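Local structure of probable transcriptional regulator (2ESN) at residues 119-122 with 123-126; 87-90 with 91-94; 205-208 with 209-213; 240-243 with 244-248. The protein is of unknown specificity but probably controls transcription as a LysR-type regulator, binding DNA through a helix-turn-helix domain and sensing a small effector. One frame throughout, in Å; residues are numbered along the deposited sequence.

Interaction 1 (119-122 with 123-126)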
# COMPACT_ATOMS: atom_id res chain seq x y z
N LEU C 119 -12.01 11.45 30.33
CA LEU C 119 -10.85 12.20 29.82
C LEU C 119 -11.33 13.55 29.32
O LEU C 119 -10.78 14.56 29.71
CB LEU C 119 -10.21 11.48 28.64
CG LEU C 119 -8.70 11.66 28.34
CD1 LEU C 119 -8.32 11.64 26.80
CD2 LEU C 119 -7.76 12.55 29.21
N MET C 120 -12.35 13.56 28.47
CA MET C 120 -12.83 14.80 27.93
C MET C 120 -13.66 15.64 28.91
O MET C 120 -13.77 16.85 28.76
CB MET C 120 -13.53 14.57 26.61
CG MET C 120 -12.59 13.86 25.52
SD MET C 120 -11.02 14.60 25.17
CE MET C 120 -11.50 16.09 24.52
N ASN C 121 -14.21 15.01 29.94
CA ASN C 121 -14.84 15.73 31.01
C ASN C 121 -13.82 16.72 31.64
O ASN C 121 -14.20 17.82 31.99
CB ASN C 121 -15.32 14.76 32.12
CG ASN C 121 -15.98 15.52 33.25
OD1 ASN C 121 -17.07 16.12 33.07
ND2 ASN C 121 -15.24 15.71 34.28
N ARG C 122 -12.58 16.25 31.84
CA ARG C 122 -11.51 17.07 32.35
C ARG C 122 -10.97 18.02 31.25
O ARG C 122 -10.93 19.24 31.42
CB ARG C 122 -10.38 16.16 32.88
CG ARG C 122 -9.17 16.96 33.38
CD ARG C 122 -7.92 16.07 33.51
NE ARG C 122 -8.10 15.05 34.55
CZ ARG C 122 -7.17 14.15 34.87
NH1 ARG C 122 -6.02 14.12 34.19
NH2 ARG C 122 -7.41 13.26 35.83
N LEU C 123 -10.52 17.44 30.12
CA LEU C 123 -9.83 18.22 29.06
C LEU C 123 -10.60 19.36 28.46
O LEU C 123 -9.99 20.42 28.07
CB LEU C 123 -9.22 17.31 27.98
CG LEU C 123 -8.15 16.29 28.45
CD1 LEU C 123 -7.38 15.69 27.23
CD2 LEU C 123 -7.14 16.85 29.45
N GLN C 124 -11.92 19.23 28.37
CA GLN C 124 -12.74 20.36 27.94
C GLN C 124 -12.47 21.66 28.77
O GLN C 124 -12.65 22.75 28.29
CB GLN C 124 -14.26 20.05 27.94
CG GLN C 124 -14.80 19.92 29.34
CD GLN C 124 -16.22 19.50 29.44
OE1 GLN C 124 -17.05 19.74 28.57
NE2 GLN C 124 -16.51 18.77 30.51
N HIS C 125 -12.04 21.51 30.01
CA HIS C 125 -11.78 22.64 30.92
C HIS C 125 -10.31 22.93 30.92
O HIS C 125 -9.92 24.06 30.76
CB HIS C 125 -12.24 22.33 32.38
CG HIS C 125 -13.72 22.14 32.53
ND1 HIS C 125 -14.63 23.13 32.21
CD2 HIS C 125 -14.46 21.04 32.83
CE1 HIS C 125 -15.87 22.67 32.38
NE2 HIS C 125 -15.78 21.41 32.76
N SER C 126 -9.49 21.91 31.16
CA SER C 126 -8.06 22.11 31.37
C SER C 126 -7.22 22.35 30.08
O SER C 126 -6.09 22.84 30.17
CB SER C 126 -7.47 20.93 32.15
OG SER C 126 -7.38 19.76 31.35

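Interaction 2 (87-90 with 91-94)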
# COMPACT_ATOMS: atom_id res chain seq x y z
N GLY C 87 5.03 20.85 9.83
CA GLY C 87 6.13 19.94 10.07
C GLY C 87 6.92 20.39 11.27
O GLY C 87 7.56 19.58 11.93
N LEU C 88 6.89 21.68 11.55
CA LEU C 88 7.65 22.21 12.64
C LEU C 88 6.88 22.28 13.97
O LEU C 88 7.44 22.70 14.98
CB LEU C 88 8.17 23.59 12.27
CG LEU C 88 9.30 23.73 11.26
CD1 LEU C 88 9.61 25.20 11.07
CD2 LEU C 88 10.50 23.00 11.79
N GLU C 89 5.61 21.86 13.97
CA GLU C 89 4.76 21.87 15.18
C GLU C 89 5.42 21.04 16.29
O GLU C 89 5.42 21.41 17.47
CB GLU C 89 3.36 21.34 14.89
CG GLU C 89 2.44 22.34 14.18
CD GLU C 89 2.34 23.67 14.88
OE1 GLU C 89 1.96 23.73 16.06
OE2 GLU C 89 2.65 24.70 14.25
N GLU C 90 5.97 19.91 15.86
CA GLU C 90 6.95 19.12 16.59
C GLU C 90 7.86 19.97 17.49
O GLU C 90 8.24 19.55 18.55
CB GLU C 90 7.81 18.35 15.55
CG GLU C 90 8.13 16.87 15.84
CD GLU C 90 8.48 16.61 17.30
OE1 GLU C 90 9.70 16.55 17.62
OE2 GLU C 90 7.53 16.46 18.12
N TRP C 91 8.21 21.17 17.04
CA TRP C 91 9.09 22.06 17.79
C TRP C 91 8.31 23.09 18.64
O TRP C 91 8.90 23.80 19.43
CB TRP C 91 10.04 22.76 16.82
CG TRP C 91 11.23 21.89 16.41
CD1 TRP C 91 12.49 21.91 16.95
CD2 TRP C 91 11.23 20.86 15.41
NE1 TRP C 91 13.29 20.96 16.35
CE2 TRP C 91 12.54 20.29 15.39
CE3 TRP C 91 10.26 20.35 14.53
CZ2 TRP C 91 12.90 19.25 14.51
CZ3 TRP C 91 10.64 19.30 13.64
CH2 TRP C 91 11.94 18.77 13.65
N ARG C 92 7.00 23.21 18.44
CA ARG C 92 6.18 24.14 19.30
C ARG C 92 6.24 23.69 20.76
O ARG C 92 6.01 22.52 21.04
CB ARG C 92 4.74 24.21 18.81
CG ARG C 92 3.94 25.34 19.50
CD ARG C 92 2.45 25.23 19.17
NE ARG C 92 2.18 25.53 17.77
CZ ARG C 92 2.22 26.75 17.23
NH1 ARG C 92 2.54 27.82 17.97
NH2 ARG C 92 1.96 26.90 15.93
N PRO C 93 6.65 24.58 21.69
CA PRO C 93 6.65 24.21 23.13
C PRO C 93 5.23 23.80 23.57
O PRO C 93 4.26 24.48 23.19
CB PRO C 93 7.05 25.51 23.83
CG PRO C 93 7.90 26.24 22.81
CD PRO C 93 7.16 25.95 21.48
N PHE C 94 5.09 22.69 24.27
CA PHE C 94 3.72 22.25 24.59
C PHE C 94 3.06 22.94 25.80
O PHE C 94 3.49 22.73 26.92
CB PHE C 94 3.65 20.72 24.74
CG PHE C 94 2.27 20.19 24.92
CD1 PHE C 94 1.34 20.28 23.89
CD2 PHE C 94 1.87 19.64 26.13
CE1 PHE C 94 0.05 19.81 24.07
CE2 PHE C 94 0.60 19.19 26.30
CZ PHE C 94 -0.33 19.26 25.29

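Interaction 3 (205-208 with 209-213)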
# COMPACT_ATOMS: atom_id res chain seq x y z
N VAL C 205 -20.32 -12.68 20.24
CA VAL C 205 -18.88 -12.60 20.54
C VAL C 205 -18.31 -11.34 19.91
O VAL C 205 -18.66 -10.99 18.78
CB VAL C 205 -18.15 -13.88 19.99
CG1 VAL C 205 -16.67 -13.74 20.09
CG2 VAL C 205 -18.62 -15.12 20.79
N VAL C 206 -17.51 -10.63 20.67
CA VAL C 206 -16.95 -9.37 20.23
C VAL C 206 -15.52 -9.59 19.68
O VAL C 206 -14.66 -10.06 20.38
CB VAL C 206 -16.96 -8.36 21.39
CG1 VAL C 206 -16.26 -7.03 20.97
CG2 VAL C 206 -18.39 -8.04 21.84
N THR C 207 -15.30 -9.25 18.42
CA THR C 207 -14.04 -9.46 17.72
C THR C 207 -13.65 -8.10 17.12
O THR C 207 -13.97 -7.84 15.98
CB THR C 207 -14.24 -10.48 16.59
OG1 THR C 207 -15.39 -10.13 15.84
CG2 THR C 207 -14.51 -11.82 17.15
N PRO C 208 -12.99 -7.24 17.89
CA PRO C 208 -12.80 -5.84 17.53
C PRO C 208 -11.86 -5.67 16.35
O PRO C 208 -11.95 -4.69 15.64
CB PRO C 208 -12.13 -5.23 18.76
CG PRO C 208 -12.30 -6.23 19.86
CD PRO C 208 -12.35 -7.57 19.18
N TRP C 209 -11.03 -6.66 16.06
CA TRP C 209 -10.15 -6.55 14.90
C TRP C 209 -10.52 -7.63 13.92
O TRP C 209 -9.66 -8.18 13.21
CB TRP C 209 -8.67 -6.62 15.34
CG TRP C 209 -8.35 -5.39 16.18
CD1 TRP C 209 -8.15 -4.13 15.71
CD2 TRP C 209 -8.29 -5.31 17.59
NE1 TRP C 209 -7.92 -3.27 16.76
CE2 TRP C 209 -8.02 -3.96 17.93
CE3 TRP C 209 -8.44 -6.24 18.63
CZ2 TRP C 209 -7.89 -3.51 19.26
CZ3 TRP C 209 -8.32 -5.80 19.97
CH2 TRP C 209 -8.06 -4.44 20.26
N ASN C 210 -11.79 -7.98 13.90
CA ASN C 210 -12.27 -8.99 12.98
C ASN C 210 -11.63 -10.38 13.05
O ASN C 210 -11.69 -11.13 12.06
CB ASN C 210 -12.02 -8.51 11.56
CG ASN C 210 -12.71 -7.22 11.26
OD1 ASN C 210 -13.83 -6.96 11.72
ND2 ASN C 210 -12.04 -6.38 10.47
N GLU C 211 -11.03 -10.72 14.18
CA GLU C 211 -10.43 -12.03 14.40
C GLU C 211 -11.44 -13.16 14.32
O GLU C 211 -12.67 -12.92 14.40
CB GLU C 211 -9.66 -12.02 15.71
CG GLU C 211 -10.39 -11.60 16.99
CD GLU C 211 -10.47 -10.07 17.22
OE1 GLU C 211 -9.92 -9.55 18.20
OE2 GLU C 211 -11.09 -9.39 16.44
N ASP C 212 -10.95 -14.40 14.09
CA ASP C 212 -11.85 -15.55 13.91
C ASP C 212 -12.33 -16.18 15.22
O ASP C 212 -13.10 -17.13 15.22
CB ASP C 212 -11.28 -16.62 12.93
CG ASP C 212 -11.52 -16.27 11.44
OD1 ASP C 212 -12.28 -15.35 11.12
OD2 ASP C 212 -11.00 -16.98 10.58
N SER C 213 -11.92 -15.63 16.36
CA SER C 213 -12.36 -16.15 17.64
C SER C 213 -12.45 -14.99 18.62
O SER C 213 -11.79 -13.98 18.39
CB SER C 213 -11.33 -17.18 18.13
OG SER C 213 -10.20 -16.48 18.60
O HOH W 1 -15.92 -8.86 13.32

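Interaction 4 (240-243 with 244-248)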
# COMPACT_ATOMS: atom_id res chain seq x y z
N LEU C 240 -24.23 -5.60 23.50
CA LEU C 240 -25.00 -5.54 24.75
C LEU C 240 -26.47 -5.38 24.38
O LEU C 240 -27.32 -6.09 24.92
CB LEU C 240 -24.47 -4.39 25.64
CG LEU C 240 -23.17 -4.75 26.35
CD1 LEU C 240 -22.39 -3.52 26.77
CD2 LEU C 240 -23.46 -5.60 27.58
N PHE C 241 -26.80 -4.55 23.40
CA PHE C 241 -28.21 -4.50 22.96
C PHE C 241 -28.69 -5.78 22.27
O PHE C 241 -29.87 -6.18 22.42
CB PHE C 241 -28.52 -3.30 22.04
CG PHE C 241 -28.57 -1.99 22.79
CD1 PHE C 241 -27.45 -1.16 22.83
CD2 PHE C 241 -29.76 -1.61 23.47
CE1 PHE C 241 -27.51 0.09 23.52
CE2 PHE C 241 -29.85 -0.41 24.18
CZ PHE C 241 -28.72 0.46 24.20
N LEU C 242 -27.80 -6.41 21.52
CA LEU C 242 -28.13 -7.69 20.93
C LEU C 242 -28.53 -8.74 22.01
O LEU C 242 -29.55 -9.42 21.90
CB LEU C 242 -26.92 -8.19 20.10
CG LEU C 242 -26.98 -9.68 19.66
CD1 LEU C 242 -28.18 -9.90 18.67
CD2 LEU C 242 -25.67 -10.06 18.99
N ALA C 243 -27.72 -8.85 23.03
CA ALA C 243 -28.00 -9.72 24.20
C ALA C 243 -29.32 -9.47 24.95
O ALA C 243 -29.90 -10.44 25.51
CB ALA C 243 -26.86 -9.62 25.17
N GLY C 244 -29.76 -8.19 25.01
CA GLY C 244 -31.04 -7.79 25.59
C GLY C 244 -32.26 -8.11 24.73
O GLY C 244 -33.36 -8.12 25.24
N SER C 245 -32.07 -8.38 23.43
CA SER C 245 -33.16 -8.78 22.55
C SER C 245 -33.14 -10.26 22.12
O SER C 245 -33.97 -10.64 21.33
CB SER C 245 -33.27 -7.90 21.29
OG SER C 245 -33.80 -6.61 21.65
N THR C 246 -32.29 -11.09 22.71
CA THR C 246 -32.26 -12.48 22.34
C THR C 246 -31.94 -13.36 23.52
O THR C 246 -31.68 -12.86 24.67
CB THR C 246 -31.14 -12.74 21.29
OG1 THR C 246 -29.91 -12.36 21.91
CG2 THR C 246 -31.34 -11.92 20.01
N ASP C 247 -31.87 -14.67 23.23
CA ASP C 247 -31.48 -15.59 24.27
C ASP C 247 -29.97 -15.75 24.30
O ASP C 247 -29.44 -16.52 25.12
CB ASP C 247 -32.19 -16.95 24.15
CG ASP C 247 -33.71 -16.80 24.22
OD1 ASP C 247 -34.16 -15.77 24.78
OD2 ASP C 247 -34.44 -17.64 23.69
N PHE C 248 -29.29 -14.96 23.46
CA PHE C 248 -27.84 -15.12 23.40
C PHE C 248 -27.14 -14.62 24.62
O PHE C 248 -27.52 -13.59 25.17
CB PHE C 248 -27.25 -14.46 22.17
CG PHE C 248 -27.90 -14.87 20.87
CD1 PHE C 248 -27.78 -14.06 19.77
CD2 PHE C 248 -28.57 -16.08 20.72
CE1 PHE C 248 -28.33 -14.39 18.54
CE2 PHE C 248 -29.15 -16.45 19.46
CZ PHE C 248 -29.01 -15.62 18.38
O HOH W 2 -32.00 -4.76 22.64

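Interaction 1 (119-122 with 123-126)
From the flat amide of Q124, NE2 donates to N121 O at 2.9 Å, the acceptor lying 12° out of the amide plane. Beside it, the imidazole of H125 carries Q124 CG over one face, near the rim, while N121 O also approaches that ring obliquely, 3.3 Å from CD2. The amide reaches back because chi1 of Q124, 71°, sets CG between backbone N and carbonyl carbon and the rest of the chain runs on extended. Its other end, OE1, accepts a bond from D247 N of the second subunit. The example illustrates how the last turn of a helix shares its acceptors: R122 O takes S126 N at 3.0 Å and H125 N at 2.9 Å, from opposite faces of its plane, combining an i+4 with an i+3 bond. On the buried side, L119 CD2 rests on L123 CD1 at 3.7 Å, and M120 SD lies 4.3 Å from L123 CB. Helix 109-126 is the crossover of a beta-alpha-beta unit between strands 102-107 and 131-136. Here L119 and M120 pack on L132, L123 meets W296 and M297 of helix 293-303, and R122 NH1 bonds to Q300.

Interaction 2 (87-90 with 91-94)
Two i to i+3 backbone bonds tie L88 to W91 and E89 to R92: R92 N donates to E89 O at 2.6 Å, and W91 N reaches L88 O, although that nitrogen's position is less certain. This coiling brings E89 and R92 alongside each other, pointing the same way. They form a salt bridge in which NE of R92 meets OE1 of E89 at a modelled 2.5 Å, short enough to make its exact length doubtful. NH2 donates to the syn lone pair of OE2 at 2.9 Å, with OE2 lying 28° out of the guanidinium plane; the two flat groups are 31° apart. Bends at chi2 of E89 and chi3 of R92 (-68°) make this pairing possible. On another flank, L88 CD2 sits over the rim of one face of the W91 indole, 3.8 Å from CE3, while G87 O comes in at the ring edge, 3.5 Å from CZ3. W91 NE1 bonds to L52 O of the third subunit, whose R69 pairs with E90 and makes a cation-pi contact with W91. The connection leads from helix 68-87 to strand 102-107, and F94, at the end of 91-94, turns its ring to W296 of helix 293-303.

Interaction 3 (205-208 with 209-213)
T207 to N210 form a type I beta turn, closed by N210 N to T207 O at 3.0 Å. The side chain of E211 curls back onto the turn: CG stands between backbone N and carbonyl carbon (chi1 55°), and a bend at chi2 brings the carboxylate against the T207-P208 peptide. There OE2 accepts W209 N at 2.8 Å on its syn lone pair, and OE1 lies 3.3 Å from P208 CD. The turn thus shows how an acidic side chain can occupy an amide that the turn's own carbonyls do not reach. The neighbouring rings make a CH-pi contact, with P208 CB over the six-membered ring of W209, 4.0 Å from its centroid and 17° off the normal. T207 CG2 packs at 3.7 Å from S213 O, and T207 OG1 shares a water with N210, 2.9 Å from the hydroxyl; N210 OD1 also accepts from N136 N of the second subunit. P208 and W209 touch T108, just past strand 102-107, a position consistent with the cleft where LysR relatives bind effectors. Strand 202-206, paired in parallel with 228-233 and 249-253, ends at this turn, which leads into helix 215-221, where R218 bonds to S213 and touches E211.

Interaction 4 (240-243 with 244-248)
T246 bends its side chain back to the end of the preceding helix, and each of its atoms has a partner. CB stands over the rim of one face of the F248 ring, 3.8 Å above its plane, and 3.7 Å from L242 O. With chi1 at 61°, OG1 turns to donate to L242 O at 3.0 Å while accepting F248 N at 3.1 Å, the second bond defining an ST turn. The methyl CG2 also lies against L242, 4.0 Å from its CD1, and that same leucine branch approaches the F248 ring. Here the hydroxyl takes up a carbonyl whose i+4 amide, T246 N, is badly angled for it: L242 O also takes S245 N at 3.1 Å, and the two donors come from opposite faces of its plane. One residue earlier, a water donates to F241 O and bonds to S245 OG at 2.8 Å, while G244 N still keeps its helical bond to L240 O. F241 meets F113 of the second subunit edge-to-face. Within the chain, helix 236-244 lays L240 and F241 on helix 254-264, L242 and F248 pack on V231 of strand 228-233, and the segment runs on into strand 249-253.

Along the chain the order is interaction 2, 1, 3, 4, without overlap. Interaction 2 follows helix 68-87; its centre is about 22 Å from that of interaction 1 and about 48 Å from that of interaction 4, across the chain's centre from interactions 3 and 4. Those two have centres about 18 Å apart, interaction 3 at the end of strand 202-206, interaction 4 at the end of helix 236-244, before strand 249-253 of the same sheet, within the LysR substrate-binding range that also holds interaction 1. Interactions 1, 3 and 4 all touch the second subunit; 1 and 4, centres about 34 Å apart in one chain, meet there, Q124 with D247. Interaction 2 faces the third, so separate local motifs serve separate interfaces.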